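Local coordinates for protein glutathione S-transferase (Sulfitobacter, PDB 4GF0) that binds glutathione and, as a glutathione S-transferase homologue, probably conjugates it through its sulfur to electrophilic substrates, at residues A36-E39 with Q40-D44; P43-L46 with A47-P50; L57-E60 with D61-L65; M99-A103 with S104-V108. All blocks are in the same frame, centred on the assembly; numbering follows the deposited sequence.

Contact 1: A36-E39 with Q40-D44; sequences ATAE and QTKPD. With GSH (glutathione), chain D.
Ala38 sits at the bend of this tight turn with both backbone angles positive, and its carbonyl oxygen takes two bonds from a single residue. Thr41 OG1 lies 2.7 Å from Ala38 O, in the carbonyl plane and on a lone pair, while Thr41 N donates to the same oxygen from above that plane at 2.9 Å. The hydroxyl gets there because chi1 of 72° tucks OG1 between the backbone N and carbonyl carbon of Thr41, which also lays OG1 against Ala38 CB. Lys42 folds back alongside: its chain runs extended past Ala38 O and bends at the last torsion, bringing NZ to 2.9 Å from Thr37 O, nearly in line with that carbonyl. The backbone N of Lys42 donates to Glu39 O over a longer 3.3 Å. The carboxylate of Glu39 turns elsewhere, OE1 accepting from the backbone N of Asp34. Gln40 has its chain bent at chi2 (-81°), which stands the amide beside Ala38, with OE1 3.3 Å from Ala38 C; OE1 is buried without a polar partner. NE2 points at the ligand, its N-H meeting glutathione O32 almost perfectly straight (2.9 Å, 179°). The loop thus presents an amide to the glycine carboxylate of glutathione, one wall of the G-site in the thioredoxin-like domain of glutathione transferases.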
loop_
_atom_site.group_PDB
_atom_site.type_symbol
_atom_site.label_atom_id
_atom_site.label_comp_id
_atom_site.label_asym_id
_atom_site.label_seq_id
_atom_site.Cartn_x
_atom_site.Cartn_y
_atom_site.Cartn_z
ATOM N N ALA A 36 17.562 -6.663 -15.570
ATOM C CA ALA A 36 18.478 -6.330 -16.662
ATOM C C ALA A 36 18.019 -6.928 -17.988
ATOM O O ALA A 36 18.388 -6.443 -19.053
ATOM C CB ALA A 36 19.893 -6.783 -16.329
ATOM N N THR A 37 17.218 -7.988 -17.918
ATOM C CA THR A 37 16.633 -8.579 -19.115
ATOM C C THR A 37 15.113 -8.493 -19.074
ATOM O O THR A 37 14.429 -9.204 -19.814
ATOM C CB THR A 37 17.044 -10.045 -19.281
ATOM O OG1 THR A 37 16.788 -10.747 -18.059
ATOM C CG2 THR A 37 18.523 -10.139 -19.621
ATOM N N ALA A 38 14.603 -7.622 -18.202
ATOM C CA ALA A 38 13.166 -7.416 -18.046
ATOM C C ALA A 38 12.426 -8.732 -17.815
ATOM O O ALA A 38 11.319 -8.933 -18.325
ATOM C CB ALA A 38 12.595 -6.684 -19.268
ATOM N N GLU A 39 13.032 -9.618 -17.028
ATOM C CA GLU A 39 12.412 -10.897 -16.705
ATOM C C GLU A 39 11.044 -10.718 -16.062
ATOM O O GLU A 39 10.152 -11.542 -16.250
ATOM C CB GLU A 39 13.312 -11.719 -15.775
ATOM C CG GLU A 39 12.746 -13.091 -15.442
ATOM C CD GLU A 39 13.621 -13.887 -14.491
ATOM O OE1 GLU A 39 14.661 -13.354 -14.041
ATOM O OE2 GLU A 39 13.269 -15.052 -14.194
ATOM N N GLN A 40 10.876 -9.638 -15.303
ATOM C CA GLN A 40 9.609 -9.397 -14.614
ATOM C C GLN A 40 8.461 -9.068 -15.576
ATOM O O GLN A 40 7.294 -9.104 -15.187
ATOM C CB GLN A 40 9.764 -8.295 -13.561
ATOM C CG GLN A 40 9.764 -6.852 -14.110
ATOM C CD GLN A 40 11.102 -6.408 -14.674
ATOM O OE1 GLN A 40 12.000 -7.223 -14.903
ATOM N NE2 GLN A 40 11.240 -5.098 -14.912
ATOM N N THR A 41 8.793 -8.762 -16.828
ATOM C CA THR A 41 7.796 -8.358 -17.827
ATOM C C THR A 41 7.407 -9.503 -18.763
ATOM O O THR A 41 6.545 -9.337 -19.631
ATOM C CB THR A 41 8.315 -7.200 -18.707
ATOM O OG1 THR A 41 9.313 -7.703 -19.601
ATOM C CG2 THR A 41 8.911 -6.094 -17.854
ATOM N N LYS A 42 8.056 -10.652 -18.590
ATOM C CA LYS A 42 7.908 -11.790 -19.497
ATOM C C LYS A 42 6.888 -12.811 -18.995
ATOM O O LYS A 42 6.617 -12.865 -17.801
ATOM C CB LYS A 42 9.266 -12.463 -19.691
ATOM C CG LYS A 42 10.221 -11.671 -20.558
ATOM C CD LYS A 42 11.612 -12.281 -20.546
ATOM C CE LYS A 42 12.493 -11.625 -21.589
ATOM N NZ LYS A 42 12.310 -10.150 -21.605
ATOM N N PRO A 43 6.315 -13.617 -19.912
ATOM C CA PRO A 43 5.300 -14.633 -19.590
ATOM C C PRO A 43 5.587 -15.515 -18.371
ATOM O O PRO A 43 4.672 -15.724 -17.573
ATOM C CB PRO A 43 5.268 -15.493 -20.855
ATOM C CG PRO A 43 5.527 -14.512 -21.948
ATOM C CD PRO A 43 6.481 -13.474 -21.374
ATOM N N ASP A 44 6.806 -16.033 -18.229
ATOM C CA ASP A 44 7.120 -16.921 -17.109
ATOM C C ASP A 44 6.879 -16.262 -15.755
ATOM O O ASP A 44 6.290 -16.867 -14.841
ATOM C CB ASP A 44 8.569 -17.418 -17.183
ATOM C CG ASP A 44 8.760 -18.520 -18.203
ATOM O OD1 ASP A 44 7.750 -19.090 -18.666
ATOM O OD2 ASP A 44 9.926 -18.824 -18.530
HETATM N N1 GSH D . 2.937 -1.701 -4.759
HETATM C CA1 GSH D . 3.962 -2.689 -5.009
HETATM C C1 GSH D . 4.467 -3.238 -3.712
HETATM O O11 GSH D . 4.811 -4.449 -3.626
HETATM O O12 GSH D . 4.576 -2.485 -2.707
HETATM C CB1 GSH D . 5.127 -2.058 -5.734
HETATM C CG1 GSH D . 5.926 -3.190 -6.384
HETATM C CD1 GSH D . 6.956 -2.592 -7.348
HETATM O OE1 GSH D . 6.651 -1.673 -8.110
HETATM N N2 GSH D . 8.312 -3.132 -7.348
HETATM C CA2 GSH D . 9.292 -2.588 -8.257
HETATM C C2 GSH D . 9.219 -3.387 -9.531
HETATM O O2 GSH D . 8.885 -4.565 -9.514
HETATM C CB2 GSH D . 10.669 -2.690 -7.685
HETATM S SG2 GSH D . 10.817 -1.616 -6.268
HETATM N N3 GSH D . 9.525 -2.776 -10.818
HETATM C CA3 GSH D . 9.448 -3.601 -12.018
HETATM C C3 GSH D . 8.860 -2.834 -13.177
HETATM O O31 GSH D . 8.206 -1.771 -12.972
HETATM O O32 GSH D . 9.006 -3.268 -14.364
#

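Contact 2: P43-L46 with A47-P50; sequences PDYL and AINP
Tyr45 O anchors the tight side of this contact, where the short helix 43-46 runs out into the loop that follows. Two successive amides converge on it: Asn49 N at 2.8 Å, nearly in line with the carbonyl, and Ile48 N from above the carbonyl plane. The Tyr45 ring and the Asn49 side chain run side by side in the same direction, ring and amide planes 69° apart, with Asn49 CB 4.0 Å from Tyr45 CE2. Both first torsions put CG opposite the backbone N (chi1 -172° and -180°), and this shared setting carries both polar ends to one acceptor, Arg53 O, while Asn49 OD1 takes Lys51 N. In the thioredoxin-like domain of this transferase, the pair thereby ties the helix to the loop that carries Arg53 and Val54 of the glutathione pocket. Ile48 adds a looser touch, its CD1 4.2 Å from Tyr45 CD1. The solvent side is looser: Pro43 and Asp44 are exposed and contribute mainly backbone, Pro43 O receiving Ala47 N at 3.0 Å, and Ala47 CB lies nearest the carbonyl oxygens of Pro43 and Asp44. Leu46 CD2 reaches Pro50 O at 3.5 Å, and Pro50 itself packs on Asp147 of the second subunit.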
loop_
_atom_site.group_PDB
_atom_site.type_symbol
_atom_site.label_atom_id
_atom_site.label_comp_id
_atom_site.label_asym_id
_atom_site.label_seq_id
_atom_site.Cartn_x
_atom_site.Cartn_y
_atom_site.Cartn_z
ATOM N N PRO A 43 6.315 -13.617 -19.912
ATOM C CA PRO A 43 5.300 -14.633 -19.590
ATOM C C PRO A 43 5.587 -15.515 -18.371
ATOM O O PRO A 43 4.672 -15.724 -17.573
ATOM C CB PRO A 43 5.268 -15.493 -20.855
ATOM C CG PRO A 43 5.527 -14.512 -21.948
ATOM C CD PRO A 43 6.481 -13.474 -21.374
ATOM N N ASP A 44 6.806 -16.033 -18.229
ATOM C CA ASP A 44 7.120 -16.921 -17.109
ATOM C C ASP A 44 6.879 -16.262 -15.755
ATOM O O ASP A 44 6.290 -16.867 -14.841
ATOM C CB ASP A 44 8.569 -17.418 -17.183
ATOM C CG ASP A 44 8.760 -18.520 -18.203
ATOM O OD1 ASP A 44 7.750 -19.090 -18.666
ATOM O OD2 ASP A 44 9.926 -18.824 -18.530
ATOM N N TYR A 45 7.341 -15.028 -15.611
ATOM C CA TYR A 45 7.129 -14.329 -14.350
ATOM C C TYR A 45 5.697 -13.797 -14.230
ATOM O O TYR A 45 5.121 -13.796 -13.144
ATOM C CB TYR A 45 8.136 -13.195 -14.136
ATOM C CG TYR A 45 7.988 -12.657 -12.748
ATOM C CD1 TYR A 45 8.326 -13.444 -11.660
ATOM C CD2 TYR A 45 7.436 -11.408 -12.512
ATOM C CE1 TYR A 45 8.162 -12.982 -10.368
ATOM C CE2 TYR A 45 7.264 -10.937 -11.218
ATOM C CZ TYR A 45 7.638 -11.724 -10.153
ATOM O OH TYR A 45 7.463 -11.267 -8.859
ATOM N N LEU A 46 5.120 -13.352 -15.342
ATOM C CA LEU A 46 3.739 -12.868 -15.316
ATOM C C LEU A 46 2.749 -13.951 -14.882
ATOM O O LEU A 46 1.683 -13.636 -14.352
ATOM C CB LEU A 46 3.321 -12.267 -16.664
ATOM C CG LEU A 46 3.987 -10.951 -17.091
ATOM C CD1 LEU A 46 3.510 -10.525 -18.474
ATOM C CD2 LEU A 46 3.717 -9.848 -16.084
ATOM N N ALA A 47 3.099 -15.221 -15.100
ATOM C CA ALA A 47 2.276 -16.336 -14.632
ATOM C C ALA A 47 2.328 -16.424 -13.109
ATOM O O ALA A 47 1.436 -16.986 -12.472
ATOM C CB ALA A 47 2.731 -17.655 -15.262
ATOM N N ILE A 48 3.379 -15.861 -12.524
ATOM C CA ILE A 48 3.507 -15.837 -11.073
ATOM C C ILE A 48 2.848 -14.582 -10.522
ATOM O O ILE A 48 2.001 -14.653 -9.638
ATOM C CB ILE A 48 4.986 -15.907 -10.641
ATOM C CG1 ILE A 48 5.570 -17.260 -11.061
ATOM C CG2 ILE A 48 5.125 -15.697 -9.127
ATOM C CD1 ILE A 48 7.056 -17.404 -10.806
ATOM N N ASN A 49 3.240 -13.430 -11.056
ATOM C CA ASN A 49 2.614 -12.166 -10.693
ATOM C C ASN A 49 2.237 -11.383 -11.938
ATOM O O ASN A 49 3.102 -10.773 -12.574
ATOM C CB ASN A 49 3.537 -11.316 -9.819
ATOM C CG ASN A 49 2.894 -9.996 -9.424
ATOM O OD1 ASN A 49 1.685 -9.804 -9.616
ATOM N ND2 ASN A 49 3.688 -9.088 -8.853
ATOM N N PRO A 50 0.941 -11.398 -12.296
ATOM C CA PRO A 50 0.470 -10.707 -13.504
ATOM C C PRO A 50 0.780 -9.208 -13.500
ATOM O O PRO A 50 0.780 -8.596 -14.566
ATOM C CB PRO A 50 -1.044 -10.929 -13.462
ATOM C CG PRO A 50 -1.226 -12.177 -12.667
ATOM C CD PRO A 50 -0.135 -12.161 -11.637
#

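Contact 3: L57-E60 with D61-L65; sequences LRLE and DDTIL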
loop_
_atom_site.group_PDB
_atom_site.type_symbol
_atom_site.label_atom_id
_atom_site.label_comp_id
_atom_site.label_asym_id
_atom_site.label_seq_id
_atom_site.Cartn_x
_atom_site.Cartn_y
_atom_site.Cartn_z
ATOM N N LEU A 57 5.365 -13.713 -3.118
ATOM C CA LEU A 57 5.706 -14.756 -2.160
ATOM C C LEU A 57 4.900 -15.998 -2.469
ATOM O O LEU A 57 3.675 -15.935 -2.584
ATOM C CB LEU A 57 5.384 -14.276 -0.740
ATOM C CG LEU A 57 5.866 -15.156 0.416
ATOM C CD1 LEU A 57 7.400 -15.059 0.553
ATOM C CD2 LEU A 57 5.161 -14.728 1.706
ATOM N N ARG A 58 5.580 -17.135 -2.604
ATOM C CA ARG A 58 4.873 -18.381 -2.802
ATOM C C ARG A 58 4.778 -19.110 -1.473
ATOM O O ARG A 58 5.795 -19.369 -0.813
ATOM C CB ARG A 58 5.589 -19.272 -3.824
ATOM C CG ARG A 58 4.889 -20.609 -4.031
ATOM C CD ARG A 58 5.697 -21.551 -4.917
ATOM N NE ARG A 58 5.970 -20.940 -6.213
ATOM C CZ ARG A 58 5.089 -20.869 -7.207
ATOM N NH1 ARG A 58 3.869 -21.375 -7.055
ATOM N NH2 ARG A 58 5.426 -20.287 -8.353
ATOM N N LEU A 59 3.556 -19.449 -1.086
ATOM C CA LEU A 59 3.330 -20.105 0.203
ATOM C C LEU A 59 3.548 -21.601 0.082
ATOM O O LEU A 59 3.771 -22.118 -1.016
ATOM C CB LEU A 59 1.915 -19.816 0.704
ATOM C CG LEU A 59 1.570 -18.333 0.834
ATOM C CD1 LEU A 59 0.193 -18.184 1.493
ATOM C CD2 LEU A 59 2.646 -17.563 1.608
ATOM N N GLU A 60 3.476 -22.299 1.214
ATOM C CA GLU A 60 3.720 -23.734 1.243
ATOM C C GLU A 60 2.715 -24.505 0.398
ATOM O O GLU A 60 3.021 -25.600 -0.083
ATOM C CB GLU A 60 3.722 -24.255 2.687
ATOM C CG GLU A 60 4.832 -23.675 3.562
ATOM C CD GLU A 60 4.564 -23.893 5.047
ATOM O OE1 GLU A 60 3.376 -23.846 5.436
ATOM O OE2 GLU A 60 5.531 -24.118 5.820
ATOM N N ASP A 61 1.527 -23.937 0.204
ATOM C CA ASP A 61 0.500 -24.604 -0.612
ATOM C C ASP A 61 0.434 -24.069 -2.039
ATOM O O ASP A 61 -0.544 -24.322 -2.745
ATOM C CB ASP A 61 -0.887 -24.505 0.041
ATOM C CG ASP A 61 -1.448 -23.086 0.033
ATOM O OD1 ASP A 61 -0.749 -22.128 -0.382
ATOM O OD2 ASP A 61 -2.606 -22.918 0.478
ATOM N N ASP A 62 1.470 -23.320 -2.430
ATOM C CA ASP A 62 1.657 -22.775 -3.788
ATOM C C ASP A 62 0.853 -21.513 -4.098
ATOM O O ASP A 62 0.932 -20.981 -5.206
ATOM C CB ASP A 62 1.439 -23.836 -4.872
ATOM C CG ASP A 62 2.296 -25.068 -4.653
ATOM O OD1 ASP A 62 3.421 -24.922 -4.133
ATOM O OD2 ASP A 62 1.844 -26.178 -4.997
ATOM N N THR A 63 0.097 -21.021 -3.123
ATOM C CA THR A 63 -0.572 -19.730 -3.269
ATOM C C THR A 63 0.474 -18.638 -3.464
ATOM O O THR A 63 1.489 -18.627 -2.767
ATOM C CB THR A 63 -1.359 -19.383 -1.995
ATOM O OG1 THR A 63 -2.409 -20.334 -1.825
ATOM C CG2 THR A 63 -1.949 -17.971 -2.079
ATOM N N ILE A 64 0.234 -17.718 -4.402
ATOM C CA ILE A 64 1.116 -16.564 -4.584
ATOM C C ILE A 64 0.479 -15.333 -3.950
ATOM O O ILE A 64 -0.682 -15.016 -4.233
ATOM C CB ILE A 64 1.364 -16.248 -6.087
ATOM C CG1 ILE A 64 1.899 -17.477 -6.835
ATOM C CG2 ILE A 64 2.298 -15.036 -6.243
ATOM C CD1 ILE A 64 3.319 -17.872 -6.458
ATOM N N LEU A 65 1.238 -14.644 -3.102
ATOM C CA LEU A 65 0.820 -13.360 -2.541
ATOM C C LEU A 65 1.663 -12.233 -3.128
ATOM O O LEU A 65 2.844 -12.415 -3.435
ATOM C CB LEU A 65 0.985 -13.361 -1.023
ATOM C CG LEU A 65 0.210 -14.438 -0.257
ATOM C CD1 LEU A 65 0.626 -14.390 1.224
ATOM C CD2 LEU A 65 -1.283 -14.206 -0.400
#
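Leu57 pairs with Leu65 at the open end of this beta hairpin, in an antiparallel hydrogen-bonded pair: Leu57 N gives to Leu65 O and Leu57 O receives Leu65 N at 2.8 Å. Arg58 follows in a non-hydrogen-bonded pair with Ile64, both side chains on the same face of the sheet. The arginine chain bends at chi3 (-57°) and folds its guanidinium back over the isoleucine, so that Ile64 CD1 lies over the centre of one guanidinium face, 3.6 Å from Arg58 CZ. Beyond it NH2 bonds Tyr7 OH. With an alanine here the guanidinium is gone, which would probably leave Ile64 CD1 without this cover and the Tyr7 hydroxyl without this donor. Leu59, just past the strand, donates its N to Thr63 O at 2.8 Å, and its CD2 meets Leu65 CD1 at 3.8 Å, the two side chains at about a right angle. From Leu59 to Asp62 the chain makes a type I turn, closed by Asp62 N on Leu59 O. Glu60 occupies its exposed corner, next to Asp61, whose OD1 accepts Thr63 N (3.1 Å), which makes an Asx turn, and also Thr63 OG1 (2.8 Å), both from one face of the carboxylate. Leu57, Leu59 and Leu65 pack on helix 68-78, Leu65 also on Ala93 of the second subunit, while strand 4-8 flanks strand 56-58 on its other side.

Contact 4: M99-A103 with S104-V108; sequences MYYLA and STMHV. With GSH (glutathione), chain D.
Tyr101 holds CG opposite its backbone N (chi1 177°), which sends the ring forward along the helix to lie beside Thr105, while chi1 of 65° at Ser104 turns OG back onto the carbonyl of Tyr100. Thr105 CB sits over one face of the Tyr101 ring, offset toward the rim, in a CH-pi contact 4.0 Å from the centroid. Met106 CB reaches CE2 of the same ring obliquely, and its SD runs alongside Leu102, 3.8 Å from CD2. With a serine in place of Tyr101 the ring is gone, which would probably open a gap beside Thr105 CB and Met106 CB and leave Phe143 without its ring partner. Helix 89-111, in the all-helical part of the transferase fold, widens here into a pi-type turn: Tyr101 O accepts both Thr105 N at 2.9 Å and Met106 N at 3.2 Å, and His107 N reaches back five residues to Leu102 O at 2.8 Å. The axes of segments 99-103 and 104-108 differ in direction by 42°. Tyr100 O is likewise gripped twice, by Ser104 N and, from the opposite face of its plane, by Ser104 OG at 2.7 Å. Past the turn, the imidazole of His107 meets glutathione at its edge, NE2 3.4 Å from SG2 of the ligand. On the dimer side Tyr100 stacks on Tyr100 of the second subunit.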
loop_
_atom_site.group_PDB
_atom_site.type_symbol
_atom_site.label_atom_id
_atom_site.label_comp_id
_atom_site.label_asym_id
_atom_site.label_seq_id
_atom_site.Cartn_x
_atom_site.Cartn_y
_atom_site.Cartn_z
ATOM N N MET A 99 3.519 2.282 6.823
ATOM C CA MET A 99 3.595 1.352 5.694
ATOM C C MET A 99 2.765 1.823 4.500
ATOM O O MET A 99 3.236 1.804 3.369
ATOM C CB MET A 99 3.208 -0.067 6.123
ATOM C CG MET A 99 4.143 -0.633 7.191
ATOM S SD MET A 99 3.413 -2.022 8.097
ATOM C CE MET A 99 3.318 -3.249 6.806
ATOM N N TYR A 100 1.538 2.257 4.745
ATOM C CA TYR A 100 0.715 2.745 3.642
ATOM C C TYR A 100 1.252 4.041 3.063
ATOM O O TYR A 100 1.121 4.268 1.863
ATOM C CB TYR A 100 -0.749 2.899 4.051
ATOM C CG TYR A 100 -1.523 1.600 3.962
ATOM C CD1 TYR A 100 -2.132 1.215 2.777
ATOM C CD2 TYR A 100 -1.644 0.764 5.062
ATOM C CE1 TYR A 100 -2.844 0.028 2.683
ATOM C CE2 TYR A 100 -2.348 -0.433 4.981
ATOM C CZ TYR A 100 -2.949 -0.785 3.790
ATOM O OH TYR A 100 -3.660 -1.951 3.709
ATOM N N TYR A 101 1.845 4.890 3.902
ATOM C CA TYR A 101 2.486 6.107 3.396
ATOM C C TYR A 101 3.604 5.747 2.419
ATOM O O TYR A 101 3.749 6.350 1.353
ATOM C CB TYR A 101 3.059 6.964 4.533
ATOM C CG TYR A 101 3.786 8.180 4.015
ATOM C CD1 TYR A 101 3.086 9.305 3.615
ATOM C CD2 TYR A 101 5.168 8.192 3.904
ATOM C CE1 TYR A 101 3.736 10.415 3.129
ATOM C CE2 TYR A 101 5.835 9.313 3.418
ATOM C CZ TYR A 101 5.109 10.416 3.037
ATOM O OH TYR A 101 5.749 11.529 2.547
ATOM N N LEU A 102 4.415 4.769 2.798
ATOM C CA LEU A 102 5.491 4.324 1.926
ATOM C C LEU A 102 4.922 3.743 0.628
ATOM O O LEU A 102 5.403 4.065 -0.461
ATOM C CB LEU A 102 6.387 3.300 2.651
ATOM C CG LEU A 102 7.147 3.913 3.842
ATOM C CD1 LEU A 102 7.906 2.809 4.591
ATOM C CD2 LEU A 102 8.113 5.020 3.418
ATOM N N ALA A 103 3.879 2.924 0.741
ATOM C CA ALA A 103 3.270 2.282 -0.429
ATOM C C ALA A 103 2.602 3.256 -1.397
ATOM O O ALA A 103 2.662 3.064 -2.614
ATOM C CB ALA A 103 2.250 1.221 0.014
ATOM N N SER A 104 1.968 4.296 -0.860
ATOM C CA SER A 104 1.115 5.186 -1.660
ATOM C C SER A 104 1.794 6.486 -2.062
ATOM O O SER A 104 1.367 7.152 -3.024
ATOM C CB SER A 104 -0.161 5.517 -0.877
ATOM O OG SER A 104 0.141 6.261 0.299
ATOM N N THR A 105 2.826 6.875 -1.323
ATOM C CA THR A 105 3.418 8.198 -1.515
ATOM C C THR A 105 4.917 8.144 -1.786
ATOM O O THR A 105 5.380 8.622 -2.819
ATOM C CB THR A 105 3.142 9.122 -0.308
ATOM O OG1 THR A 105 1.739 9.114 -0.020
ATOM C CG2 THR A 105 3.568 10.552 -0.615
ATOM N N MET A 106 5.687 7.569 -0.865
ATOM C CA MET A 106 7.136 7.666 -0.998
ATOM C C MET A 106 7.688 6.739 -2.082
ATOM O O MET A 106 8.514 7.159 -2.896
ATOM C CB MET A 106 7.837 7.439 0.347
ATOM C CG MET A 106 9.299 7.890 0.349
ATOM S SD MET A 106 9.909 8.045 2.046
ATOM C CE MET A 106 11.594 8.608 1.806
ATOM N N HIS A 107 7.236 5.483 -2.108
ATOM C CA HIS A 107 7.665 4.580 -3.173
ATOM C C HIS A 107 7.157 5.130 -4.496
ATOM O O HIS A 107 7.858 5.091 -5.505
ATOM C CB HIS A 107 7.145 3.152 -2.946
ATOM C CG HIS A 107 7.755 2.127 -3.860
ATOM N ND1 HIS A 107 7.571 0.776 -3.674
ATOM C CD2 HIS A 107 8.536 2.258 -4.957
ATOM C CE1 HIS A 107 8.214 0.111 -4.622
ATOM N NE2 HIS A 107 8.811 0.984 -5.409
ATOM N N VAL A 108 5.935 5.654 -4.484
ATOM C CA VAL A 108 5.339 6.207 -5.695
ATOM C C VAL A 108 6.156 7.380 -6.249
ATOM O O VAL A 108 6.359 7.470 -7.464
ATOM C CB VAL A 108 3.861 6.607 -5.472
ATOM C CG1 VAL A 108 3.335 7.448 -6.641
ATOM C CG2 VAL A 108 3.006 5.352 -5.271
HETATM N N1 GSH D . 2.937 -1.701 -4.759
HETATM C CA1 GSH D . 3.962 -2.689 -5.009
HETATM C C1 GSH D . 4.467 -3.238 -3.712
HETATM O O11 GSH D . 4.811 -4.449 -3.626
HETATM O O12 GSH D . 4.576 -2.485 -2.707
HETATM C CB1 GSH D . 5.127 -2.058 -5.734
HETATM C CG1 GSH D . 5.926 -3.190 -6.384
HETATM C CD1 GSH D . 6.956 -2.592 -7.348
HETATM O OE1 GSH D . 6.651 -1.673 -8.110
HETATM N N2 GSH D . 8.312 -3.132 -7.348
HETATM C CA2 GSH D . 9.292 -2.588 -8.257
HETATM C C2 GSH D . 9.219 -3.387 -9.531
HETATM O O2 GSH D . 8.885 -4.565 -9.514
HETATM C CB2 GSH D . 10.669 -2.690 -7.685
HETATM S SG2 GSH D . 10.817 -1.616 -6.268
HETATM N N3 GSH D . 9.525 -2.776 -10.818
HETATM C CA3 GSH D . 9.448 -3.601 -12.018
HETATM C C3 GSH D . 8.860 -2.834 -13.177
HETATM O O31 GSH D . 8.206 -1.771 -12.972
HETATM O O32 GSH D . 9.006 -3.268 -14.364
#

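How the contacts relate
Along the chain the four contacts come in order, the first three inside the N-terminal thioredoxin-like domain and contact 4 on helix 89-111. Contacts 1 and 2 share Pro43 and Asp44 at the start of helix 43-46; their centres are about 8 Å apart, and Gln40 and Glu39 pack on Tyr45. Contact 2 in turn touches contact 3 through Ile48, which rests on Ile64 and Arg58, so the loop after the helix covers the edge hairpin of the sheet. Contact 4 lies about 24 Å, centre to centre, from each of the others. Glutathione bridges contacts 1 and 4, Gln40 at its glycine carboxylate and His107 at its sulfur, while contacts 3 and 4 both meet the second subunit.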